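Octopine dehydrogenase (Pecten maximus, PDB 3IQD) catalyses the NADH-dependent reductive condensation of L-arginine with pyruvate to give D-octopine. Local coordinates at residues A[109-114]-A[175-180]; A[113-118]-A[139-144]; A[206-211]-A[273-278]. One frame throughout, in Å; residues are numbered along the deposited sequence.

Contact 1: residues A[109-114]-A[175-180]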
loop_
_atom_site.group_PDB
_atom_site.type_symbol
_atom_site.label_atom_id
_atom_site.label_comp_id
_atom_site.label_asym_id
_atom_site.label_seq_id
_atom_site.Cartn_x
_atom_site.Cartn_y
_atom_site.Cartn_z
ATOM N N SER A 109 -10.002 -21.611 0.388
ATOM C CA SER A 109 -10.259 -20.978 -0.906
ATOM C C SER A 109 -10.268 -19.449 -0.876
ATOM O O SER A 109 -10.352 -18.815 -1.921
ATOM C CB SER A 109 -11.571 -21.505 -1.500
ATOM O OG SER A 109 -12.680 -21.038 -0.757
ATOM N N ALA A 110 -10.176 -18.855 0.309
ATOM C CA ALA A 110 -10.258 -17.397 0.426
ATOM C C ALA A 110 -9.197 -16.670 -0.396
ATOM O O ALA A 110 -8.040 -17.097 -0.466
ATOM C CB ALA A 110 -10.193 -16.963 1.878
ATOM N N LEU A 111 -9.613 -15.579 -1.028
ATOM C CA LEU A 111 -8.697 -14.664 -1.678
ATOM C C LEU A 111 -8.440 -13.528 -0.714
ATOM O O LEU A 111 -9.362 -12.790 -0.362
ATOM C CB LEU A 111 -9.309 -14.121 -2.967
ATOM C CG LEU A 111 -8.527 -13.052 -3.728
ATOM C CD1 LEU A 111 -7.295 -13.643 -4.402
ATOM C CD2 LEU A 111 -9.436 -12.393 -4.749
ATOM N N ILE A 112 -7.192 -13.394 -0.281
ATOM C CA ILE A 112 -6.835 -12.369 0.699
ATOM C C ILE A 112 -6.191 -11.157 0.020
ATOM O O ILE A 112 -5.097 -11.249 -0.537
ATOM C CB ILE A 112 -6.010 -12.961 1.866
ATOM C CG1 ILE A 112 -6.872 -13.997 2.600
ATOM C CG2 ILE A 112 -5.550 -11.854 2.816
ATOM C CD1 ILE A 112 -6.178 -14.791 3.667
ATOM N N VAL A 113 -6.893 -10.028 0.076
ATOM C CA VAL A 113 -6.568 -8.852 -0.732
ATOM C C VAL A 113 -6.031 -7.707 0.123
ATOM O O VAL A 113 -6.581 -7.399 1.188
ATOM C CB VAL A 113 -7.806 -8.372 -1.550
ATOM C CG1 VAL A 113 -7.455 -7.200 -2.443
ATOM C CG2 VAL A 113 -8.362 -9.501 -2.401
ATOM N N GLY A 114 -4.946 -7.093 -0.348
ATOM C CA GLY A 114 -4.380 -5.904 0.280
ATOM C C GLY A 114 -4.689 -4.691 -0.573
ATOM O O GLY A 114 -4.124 -4.528 -1.655
ATOM N N ALA A 175 -5.538 -23.882 -3.170
ATOM C CA ALA A 175 -7.000 -23.803 -3.265
ATOM C C ALA A 175 -7.463 -22.892 -4.396
ATOM O O ALA A 175 -6.868 -21.841 -4.643
ATOM C CB ALA A 175 -7.593 -23.333 -1.945
ATOM N N LYS A 176 -8.531 -23.301 -5.074
ATOM C CA LYS A 176 -9.108 -22.490 -6.137
ATOM C C LYS A 176 -9.990 -21.415 -5.541
ATOM O O LYS A 176 -11.030 -21.701 -4.946
ATOM C CB LYS A 176 -9.915 -23.336 -7.120
ATOM C CG LYS A 176 -9.078 -24.220 -8.033
ATOM C CD LYS A 176 -9.916 -24.795 -9.175
ATOM C CE LYS A 176 -11.079 -25.656 -8.674
ATOM N NZ LYS A 176 -11.768 -26.357 -9.793
ATOM N N THR A 177 -9.554 -20.175 -5.695
ATOM C CA THR A 177 -10.327 -19.024 -5.275
ATOM C C THR A 177 -11.301 -18.636 -6.389
ATOM O O THR A 177 -11.228 -19.152 -7.507
ATOM C CB THR A 177 -9.397 -17.826 -4.976
ATOM O OG1 THR A 177 -8.810 -17.357 -6.195
ATOM C CG2 THR A 177 -8.278 -18.230 -4.022
ATOM N N VAL A 178 -12.219 -17.726 -6.081
ATOM C CA VAL A 178 -12.941 -17.006 -7.120
ATOM C C VAL A 178 -11.874 -16.268 -7.933
ATOM O O VAL A 178 -10.774 -16.013 -7.421
ATOM C CB VAL A 178 -13.974 -16.017 -6.524
ATOM C CG1 VAL A 178 -15.109 -16.776 -5.845
ATOM C CG2 VAL A 178 -13.318 -15.045 -5.544
ATOM N N ASP A 179 -12.161 -15.944 -9.190
ATOM C CA ASP A 179 -11.136 -15.321 -10.029
ATOM C C ASP A 179 -10.724 -13.956 -9.484
ATOM O O ASP A 179 -11.539 -13.035 -9.459
ATOM C CB ASP A 179 -11.581 -15.197 -11.478
ATOM C CG ASP A 179 -10.442 -14.804 -12.389
ATOM O OD1 ASP A 179 -9.490 -15.607 -12.522
ATOM O OD2 ASP A 179 -10.493 -13.694 -12.963
ATOM N N PRO A 180 -9.459 -13.829 -9.041
ATOM C CA PRO A 180 -8.969 -12.619 -8.381
ATOM C C PRO A 180 -9.220 -11.327 -9.161
ATOM O O PRO A 180 -9.855 -10.409 -8.631
ATOM C CB PRO A 180 -7.467 -12.892 -8.231
ATOM C CG PRO A 180 -7.382 -14.361 -8.132
ATOM C CD PRO A 180 -8.403 -14.852 -9.126
#
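In the Rossmann-type NAD domain, Ser109, just before strand 111-114, and Leu111, its first residue, meet Ala175, Thr177 and Pro180 in the loop that leads into helix 180-188. No hydrogen bond crosses between the two segments. Contact is by van der Waals packing and by a threonine methyl and a serine CB set against backbone carbonyls. Ala175 CB rests on the backbone of Ser109, 3.7 Å from its CA. Next along, Ser109 CB lies 3.5 Å from Lys176 O. Thr177 presents its methyl, which stands anti to its own carbonyl carbon and faces Ser109 O. The same Thr177 CG2 lies 3.7 Å from Ala110 O. Thr177 CA also makes a CA-H...O contact of 3.4 Å to Ser109 O. The threonine hydroxyl turns the other way. With chi1 at 69°, Thr177 OG1 sits between the backbone N and the carbonyl carbon and donates to Val178 O at 2.7 Å, tilted 33° from the carbonyl plane. The polar end is thus used within the loop, and the apolar branch faces the strand. Further on, Leu111 carries the apolar part. Its CG is anti to the backbone N (chi1 175°), and the branched end reaches Pro180 at about a right angle. Leu111 CD1 touches Pro180 CG at 3.8 Å, and Leu111 CD2 lies 3.7 Å from Pro180 CA. Pro180 is the first residue of helix 180-188, and Asp179 before it is the N-cap, so the strand's leucine packs directly on the helix start. Strand 111-114 runs between strands 85-88 and 137-141, parallel to both. Leu111 also touches Val85, Ser137 and Leu184, the last from helix 180-188, which covers this face of the sheet.

Contact 2: residues A[113-118]-A[139-144]. With NAI (1,4-dihydronicotinamide adenine dinucleotide), chain B; AG2 (agmatine), chain C.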
loop_
_atom_site.group_PDB
_atom_site.type_symbol
_atom_site.label_atom_id
_atom_site.label_comp_id
_atom_site.label_asym_id
_atom_site.label_seq_id
_atom_site.Cartn_x
_atom_site.Cartn_y
_atom_site.Cartn_z
ATOM N N VAL A 113 -6.893 -10.028 0.076
ATOM C CA VAL A 113 -6.568 -8.852 -0.732
ATOM C C VAL A 113 -6.031 -7.707 0.123
ATOM O O VAL A 113 -6.581 -7.399 1.188
ATOM C CB VAL A 113 -7.806 -8.372 -1.550
ATOM C CG1 VAL A 113 -7.455 -7.200 -2.443
ATOM C CG2 VAL A 113 -8.362 -9.501 -2.401
ATOM N N GLY A 114 -4.946 -7.093 -0.348
ATOM C CA GLY A 114 -4.380 -5.904 0.280
ATOM C C GLY A 114 -4.689 -4.691 -0.573
ATOM O O GLY A 114 -4.124 -4.528 -1.655
ATOM N N LEU A 115 -5.583 -3.833 -0.090
ATOM C CA LEU A 115 -6.055 -2.697 -0.880
ATOM C C LEU A 115 -5.955 -1.388 -0.094
ATOM O O LEU A 115 -6.941 -0.944 0.493
ATOM C CB LEU A 115 -7.501 -2.945 -1.340
ATOM C CG LEU A 115 -8.103 -2.095 -2.458
ATOM C CD1 LEU A 115 -7.675 -2.611 -3.804
ATOM C CD2 LEU A 115 -9.614 -2.073 -2.362
ATOM N N PRO A 116 -4.757 -0.773 -0.065
ATOM C CA PRO A 116 -3.507 -1.239 -0.647
ATOM C C PRO A 116 -2.760 -2.174 0.302
ATOM O O PRO A 116 -3.139 -2.312 1.468
ATOM C CB PRO A 116 -2.720 0.055 -0.824
ATOM C CG PRO A 116 -3.143 0.887 0.309
ATOM C CD PRO A 116 -4.581 0.532 0.595
ATOM N N SER A 117 -1.712 -2.813 -0.206
ATOM C CA SER A 117 -0.908 -3.740 0.577
ATOM C C SER A 117 0.120 -3.035 1.434
ATOM O O SER A 117 0.286 -3.354 2.614
ATOM C CB SER A 117 -0.170 -4.696 -0.356
ATOM O OG SER A 117 -0.925 -5.869 -0.542
ATOM N N GLN A 118 0.802 -2.070 0.818
ATOM C CA GLN A 118 2.110 -1.597 1.273
ATOM C C GLN A 118 3.099 -2.768 1.190
ATOM O O GLN A 118 2.716 -3.881 0.827
ATOM C CB GLN A 118 2.032 -0.964 2.669
ATOM C CG GLN A 118 1.191 0.315 2.713
ATOM C CD GLN A 118 1.826 1.452 1.926
ATOM O OE1 GLN A 118 2.932 1.914 2.250
ATOM N NE2 GLN A 118 1.130 1.912 0.883
ATOM N N MET A 139 -3.396 -11.256 -2.759
ATOM C CA MET A 139 -3.448 -10.248 -3.818
ATOM C C MET A 139 -2.986 -8.892 -3.294
ATOM O O MET A 139 -3.506 -8.402 -2.293
ATOM C CB MET A 139 -4.873 -10.138 -4.365
ATOM C CG MET A 139 -4.977 -9.634 -5.791
ATOM S SD MET A 139 -6.679 -9.717 -6.362
ATOM C CE MET A 139 -6.513 -9.196 -8.064
ATOM N N SER A 140 -2.022 -8.286 -3.976
ATOM C CA SER A 140 -1.453 -7.022 -3.521
ATOM C C SER A 140 -1.670 -5.892 -4.520
ATOM O O SER A 140 -1.139 -5.938 -5.633
ATOM C CB SER A 140 0.039 -7.187 -3.223
ATOM O OG SER A 140 0.239 -7.966 -2.053
ATOM N N PHE A 141 -2.446 -4.885 -4.119
ATOM C CA PHE A 141 -2.725 -3.723 -4.968
ATOM C C PHE A 141 -1.775 -2.578 -4.666
ATOM O O PHE A 141 -1.497 -2.291 -3.499
ATOM C CB PHE A 141 -4.170 -3.254 -4.790
ATOM C CG PHE A 141 -5.171 -4.045 -5.586
ATOM C CD1 PHE A 141 -5.694 -5.235 -5.088
ATOM C CD2 PHE A 141 -5.597 -3.592 -6.838
ATOM C CE1 PHE A 141 -6.627 -5.968 -5.828
ATOM C CE2 PHE A 141 -6.526 -4.320 -7.591
ATOM C CZ PHE A 141 -7.043 -5.508 -7.086
ATOM N N GLU A 142 -1.295 -1.922 -5.724
ATOM C CA GLU A 142 -0.264 -0.870 -5.621
ATOM C C GLU A 142 -0.625 0.306 -4.698
ATOM O O GLU A 142 0.171 0.701 -3.847
ATOM C CB GLU A 142 0.162 -0.376 -7.015
ATOM C CG GLU A 142 -0.989 -0.013 -7.969
ATOM C CD GLU A 142 -0.515 0.485 -9.339
ATOM O OE1 GLU A 142 0.698 0.737 -9.517
ATOM O OE2 GLU A 142 -1.365 0.626 -10.244
ATOM N N THR A 143 -1.831 0.844 -4.872
ATOM C CA THR A 143 -2.339 1.953 -4.067
ATOM C C THR A 143 -3.860 1.815 -3.922
ATOM O O THR A 143 -4.434 0.818 -4.352
ATOM C CB THR A 143 -1.923 3.336 -4.666
ATOM O OG1 THR A 143 -2.272 4.391 -3.762
ATOM C CG2 THR A 143 -2.577 3.597 -6.008
ATOM N N LEU A 144 -4.511 2.800 -3.312
ATOM C CA LEU A 144 -5.966 2.782 -3.197
ATOM C C LEU A 144 -6.606 3.250 -4.509
ATOM O O LEU A 144 -6.209 4.280 -5.058
ATOM C CB LEU A 144 -6.426 3.653 -2.025
ATOM C CG LEU A 144 -7.881 3.539 -1.559
ATOM C CD1 LEU A 144 -8.124 2.255 -0.770
ATOM C CD2 LEU A 144 -8.253 4.748 -0.727
HETATM P PA NAI B . -7.824 5.776 7.173
HETATM O O1A NAI B . -6.812 6.624 7.849
HETATM O O2A NAI B . -9.054 6.523 6.831
HETATM O O5B NAI B . -8.167 4.531 8.119
HETATM C C5B NAI B . -8.481 4.695 9.478
HETATM C C4B NAI B . -8.827 3.306 9.985
HETATM O O4B NAI B . -7.667 2.645 10.459
HETATM C C3B NAI B . -9.802 3.314 11.141
HETATM O O3B NAI B . -11.123 3.331 10.682
HETATM C C2B NAI B . -9.472 2.017 11.837
HETATM O O2B NAI B . -10.241 0.963 11.303
HETATM C C1B NAI B . -7.993 1.798 11.539
HETATM N N9A NAI B . -7.199 2.161 12.731
HETATM C C8A NAI B . -6.773 3.416 13.102
HETATM N N7A NAI B . -6.085 3.319 14.265
HETATM C C5A NAI B . -6.068 2.024 14.647
HETATM C C6A NAI B . -5.505 1.379 15.747
HETATM N N6A NAI B . -4.536 1.985 16.424
HETATM N N1A NAI B . -5.655 0.007 15.881
HETATM C C2A NAI B . -6.349 -0.715 14.920
HETATM N N3A NAI B . -6.905 -0.065 13.827
HETATM C C4A NAI B . -6.764 1.284 13.693
HETATM O O3 NAI B . -7.182 5.080 5.870
HETATM P PN NAI B . -7.829 5.221 4.400
HETATM O O1N NAI B . -8.036 6.653 4.113
HETATM O O2N NAI B . -8.977 4.285 4.236
HETATM O O5D NAI B . -6.603 4.703 3.505
HETATM C C5D NAI B . -6.205 3.350 3.555
HETATM C C4D NAI B . -4.786 3.220 3.021
HETATM O O4D NAI B . -4.755 3.640 1.672
HETATM C C3D NAI B . -3.815 4.096 3.797
HETATM O O3D NAI B . -2.658 3.343 4.065
HETATM C C2D NAI B . -3.484 5.247 2.870
HETATM O O2D NAI B . -2.118 5.583 2.961
HETATM C C1D NAI B . -3.846 4.711 1.485
HETATM N N1N NAI B . -4.416 5.734 0.578
HETATM C C2N NAI B . -5.395 6.617 0.979
HETATM C C3N NAI B . -5.906 7.569 0.085
HETATM C C7N NAI B . -7.255 8.184 0.337
HETATM O O7N NAI B . -7.925 7.958 1.557
HETATM N N7N NAI B . -7.798 8.942 -0.615
HETATM C C4N NAI B . -5.409 7.610 -1.222
HETATM C C5N NAI B . -4.427 6.710 -1.630
HETATM C C6N NAI B . -3.943 5.771 -0.714
HETATM N N AG2 C . 1.672 6.760 -1.915
HETATM C CA AG2 C . 1.077 5.762 -2.846
HETATM C CB AG2 C . 1.471 6.083 -4.288
HETATM C CG AG2 C . 1.084 5.021 -5.304
HETATM C CD AG2 C . 2.188 3.988 -5.492
HETATM N NE AG2 C . 2.350 3.604 -6.893
HETATM C CZ AG2 C . 2.783 2.414 -7.304
HETATM N NH1 AG2 C . 3.100 1.471 -6.425
HETATM N NH2 AG2 C . 2.898 2.165 -8.600
#
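The first torsion of Leu115 (chi1 -165°) sets CG anti to the backbone N, and that of Phe141 (chi1 -81°) puts its CG anti to the carbonyl carbon. The two side chains therefore run side by side, and Leu115 CD1 lies over one face of the Phe141 ring, 3.7 Å from its centroid, in a CH-pi contact. Val113 CG1 adds an oblique touch on Phe141 CE1 at 3.7 Å. Phe141 also touches Leu184 of helix 180-188 and meets Phe194 edge-to-face. Strands 111-114 and 137-141 are the parallel neighbours of a Rossmann-type beta-alpha-beta crossover through helix 121-129. Gly114 binds the neighbouring strand at both ends of its backbone: Gly114 N donates to Met139 O at 2.8 Å, and Phe141 N donates to Gly114 O at 3.0 Å. Ser117 OG donates to Ser140 OG at 2.8 Å, and Ser140 OG is also bonded to Glu122 of helix 121-129. With an alanine in place of Phe141, Leu115 CD1 would probably lose the ring face it covers, and a gap would open beside Val113, Leu184 and Phe194. Past the strand ends the chain turns into the active-site cleft. Pro116 follows a cis peptide bond, and its CB packs on the backbone of Thr143. Glu142 extends to agmatine, with OE1 2.8 Å from NH2, while its OE2 is held by Ala167 N. Such a carboxylate probably favours the positive guanidinium group. Thr143, a pyruvate-binding residue, packs its CB on agmatine CG. The same loops border the cofactor: Pro116 CD lies 3.3 Å from the ribose O4D of NADH, and Leu144 CB rests 3.5 Å from C6N of its nicotinamide ring.

Contact 3: residues A[206-211]-A[273-278]; sequences MSYSFV and KDIYQW. With AG2 (agmatine), chain C.
Tyr208, just past helix 200-205 in the alpha-helical domain, forms the tight part of this contact with Ile275 and Trp278 of helix 275-283. Ile275 CD1 lies over one face of the Tyr208 ring, 4.1 Å from the centroid. Met206 O lies over the opposite face, toward the rim. The ring edge of Tyr208 points at the face of the Trp278 five-membered ring, with planes at 85°, an edge-to-face pair. Tyr208 OH donates to Lys273 O, although the modelled length is too short to be taken literally at this resolution. Val211 CG2 and Phe210 CE1 close round Ile275 CD1, the former at 3.5 Å. Met206 bends at chi2 and chi3 (-60° and -70°), which brings CE back to Trp278 CD1 and to Lys273 CG at 3.7 Å. The other side is looser. The end of Lys273 leads away to a salt bridge with Glu281. Agmatine NH1 donates to Met206 O at 3.2 Å, and its NH2 lies near Trp278 CZ2. Met206 is an L-arginine-binding residue, and agmatine marks the guanidinium end of that interaction. The chemistry implies an apolar, aromatic setting beside a carbonyl that accepts from the guanidinium, which probably helps to place it.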
loop_
_atom_site.group_PDB
_atom_site.type_symbol
_atom_site.label_atom_id
_atom_site.label_comp_id
_atom_site.label_asym_id
_atom_site.label_seq_id
_atom_site.Cartn_x
_atom_site.Cartn_y
_atom_site.Cartn_z
ATOM N N MET A 206 8.019 -1.946 -7.099
ATOM C CA MET A 206 7.393 -0.846 -7.834
ATOM C C MET A 206 6.616 0.124 -6.941
ATOM O O MET A 206 6.069 1.127 -7.423
ATOM C CB MET A 206 6.480 -1.390 -8.932
ATOM C CG MET A 206 7.229 -1.966 -10.125
ATOM S SD MET A 206 8.287 -0.752 -10.920
ATOM C CE MET A 206 7.055 0.319 -11.647
ATOM N N SER A 207 6.575 -0.177 -5.642
ATOM C CA SER A 207 6.010 0.734 -4.650
ATOM C C SER A 207 6.809 2.026 -4.574
ATOM O O SER A 207 6.302 3.055 -4.129
ATOM C CB SER A 207 5.974 0.072 -3.275
ATOM O OG SER A 207 5.062 -1.011 -3.275
ATOM N N TYR A 208 8.063 1.958 -5.015
ATOM C CA TYR A 208 8.979 3.085 -4.954
ATOM C C TYR A 208 8.862 3.748 -3.583
ATOM O O TYR A 208 8.617 4.957 -3.484
ATOM C CB TYR A 208 8.676 4.093 -6.071
ATOM C CG TYR A 208 8.936 3.610 -7.484
ATOM C CD1 TYR A 208 10.037 2.798 -7.786
ATOM C CD2 TYR A 208 8.099 3.998 -8.531
ATOM C CE1 TYR A 208 10.283 2.368 -9.091
ATOM C CE2 TYR A 208 8.336 3.575 -9.838
ATOM C CZ TYR A 208 9.428 2.764 -10.108
ATOM O OH TYR A 208 9.660 2.348 -11.394
ATOM N N SER A 209 9.025 2.944 -2.532
ATOM C CA SER A 209 8.856 3.407 -1.155
ATOM C C SER A 209 9.753 4.596 -0.828
ATOM O O SER A 209 9.460 5.372 0.086
ATOM C CB SER A 209 9.117 2.273 -0.174
ATOM O OG SER A 209 8.156 1.253 -0.322
ATOM N N PHE A 210 10.829 4.734 -1.597
ATOM C CA PHE A 210 11.769 5.832 -1.446
ATOM C C PHE A 210 11.193 7.197 -1.823
ATOM O O PHE A 210 11.700 8.212 -1.363
ATOM C CB PHE A 210 13.025 5.566 -2.284
ATOM C CG PHE A 210 12.755 5.411 -3.755
ATOM C CD1 PHE A 210 12.609 6.530 -4.578
ATOM C CD2 PHE A 210 12.655 4.147 -4.325
ATOM C CE1 PHE A 210 12.359 6.390 -5.937
ATOM C CE2 PHE A 210 12.412 3.995 -5.686
ATOM C CZ PHE A 210 12.261 5.121 -6.494
ATOM N N VAL A 211 10.156 7.227 -2.662
ATOM C CA VAL A 211 9.707 8.486 -3.278
ATOM C C VAL A 211 9.479 9.598 -2.258
ATOM O O VAL A 211 10.060 10.677 -2.377
ATOM C CB VAL A 211 8.462 8.308 -4.198
ATOM C CG1 VAL A 211 7.909 9.664 -4.651
ATOM C CG2 VAL A 211 8.817 7.478 -5.406
ATOM N N LYS A 273 10.523 -1.171 -13.849
ATOM C CA LYS A 273 10.914 -0.146 -14.799
ATOM C C LYS A 273 11.407 1.106 -14.087
ATOM O O LYS A 273 11.271 1.234 -12.869
ATOM C CB LYS A 273 9.756 0.172 -15.756
ATOM C CG LYS A 273 8.373 0.256 -15.094
ATOM C CD LYS A 273 7.239 0.249 -16.125
ATOM C CE LYS A 273 7.046 -1.134 -16.746
ATOM N NZ LYS A 273 6.255 -1.086 -18.006
ATOM N N ASP A 274 12.007 2.010 -14.858
ATOM C CA ASP A 274 12.447 3.293 -14.351
ATOM C C ASP A 274 11.253 4.072 -13.853
ATOM O O ASP A 274 10.175 4.013 -14.441
ATOM C CB ASP A 274 13.149 4.091 -15.452
ATOM C CG ASP A 274 14.649 3.883 -15.459
ATOM O OD1 ASP A 274 15.174 3.386 -16.482
ATOM O OD2 ASP A 274 15.302 4.218 -14.439
ATOM N N ILE A 275 11.454 4.798 -12.760
ATOM C CA ILE A 275 10.434 5.688 -12.224
ATOM C C ILE A 275 9.976 6.695 -13.289
ATOM O O ILE A 275 8.788 7.010 -13.384
ATOM C CB ILE A 275 10.920 6.389 -10.926
ATOM C CG1 ILE A 275 9.760 7.103 -10.230
ATOM C CG2 ILE A 275 12.112 7.326 -11.197
ATOM C CD1 ILE A 275 9.943 7.225 -8.739
ATOM N N TYR A 276 10.925 7.169 -14.097
ATOM C CA TYR A 276 10.636 8.086 -15.195
ATOM C C TYR A 276 9.770 7.405 -16.244
ATOM O O TYR A 276 8.783 7.975 -16.715
ATOM C CB TYR A 276 11.938 8.600 -15.819
ATOM C CG TYR A 276 11.759 9.409 -17.086
ATOM C CD1 TYR A 276 10.870 10.481 -17.135
ATOM C CD2 TYR A 276 12.493 9.114 -18.230
ATOM C CE1 TYR A 276 10.708 11.229 -18.289
ATOM C CE2 TYR A 276 12.341 9.861 -19.392
ATOM C CZ TYR A 276 11.443 10.917 -19.411
ATOM O OH TYR A 276 11.276 11.660 -20.552
ATOM N N GLN A 277 10.156 6.182 -16.594
ATOM C CA GLN A 277 9.408 5.343 -17.514
ATOM C C GLN A 277 8.035 5.012 -16.929
ATOM O O GLN A 277 7.064 4.838 -17.667
ATOM C CB GLN A 277 10.203 4.067 -17.789
ATOM C CG GLN A 277 9.722 3.241 -18.965
ATOM C CD GLN A 277 10.676 2.102 -19.301
ATOM O OE1 GLN A 277 11.369 1.566 -18.424
ATOM N NE2 GLN A 277 10.714 1.724 -20.578
ATOM N N TRP A 278 7.963 4.938 -15.601
ATOM C CA TRP A 278 6.712 4.660 -14.902
ATOM C C TRP A 278 5.770 5.858 -14.926
ATOM O O TRP A 278 4.570 5.696 -15.153
ATOM C CB TRP A 278 6.973 4.208 -13.460
ATOM C CG TRP A 278 5.714 3.990 -12.672
ATOM C CD1 TRP A 278 4.960 2.851 -12.627
ATOM C CD2 TRP A 278 5.055 4.941 -11.829
ATOM N NE1 TRP A 278 3.876 3.033 -11.804
ATOM C CE2 TRP A 278 3.908 4.307 -11.302
ATOM C CE3 TRP A 278 5.319 6.272 -11.470
ATOM C CZ2 TRP A 278 3.025 4.957 -10.431
ATOM C CZ3 TRP A 278 4.442 6.918 -10.604
ATOM C CH2 TRP A 278 3.309 6.258 -10.095
HETATM N N AG2 C . 1.672 6.760 -1.915
HETATM C CA AG2 C . 1.077 5.762 -2.846
HETATM C CB AG2 C . 1.471 6.083 -4.288
HETATM C CG AG2 C . 1.084 5.021 -5.304
HETATM C CD AG2 C . 2.188 3.988 -5.492
HETATM N NE AG2 C . 2.350 3.604 -6.893
HETATM C CZ AG2 C . 2.783 2.414 -7.304
HETATM N NH1 AG2 C . 3.100 1.471 -6.425
HETATM N NH2 AG2 C . 2.898 2.165 -8.600
#

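In the fold
Contacts 1 and 2 share Val113 and Gly114 and follow strand 111-114 from its outer start to its ligand-binding end. Their centres are 14 Å apart, and Met139 touches both Leu111 and Pro180. Contact 2 is buried near the centre of the chain and is rich in backbone hydrogen bonds. Contact 1 is only partly buried, lies nearer the surface, far from the ligands, and has no hydrogen bond across it. Contact 3 belongs to the alpha-helical domain, shares no element with the others, is partly buried and relies on aromatic packing. Contacts 2 and 3 do not touch, but both reach agmatine: contact 2 brings a carboxylate, contact 3 a carbonyl. The cofactor is touched by contact 2.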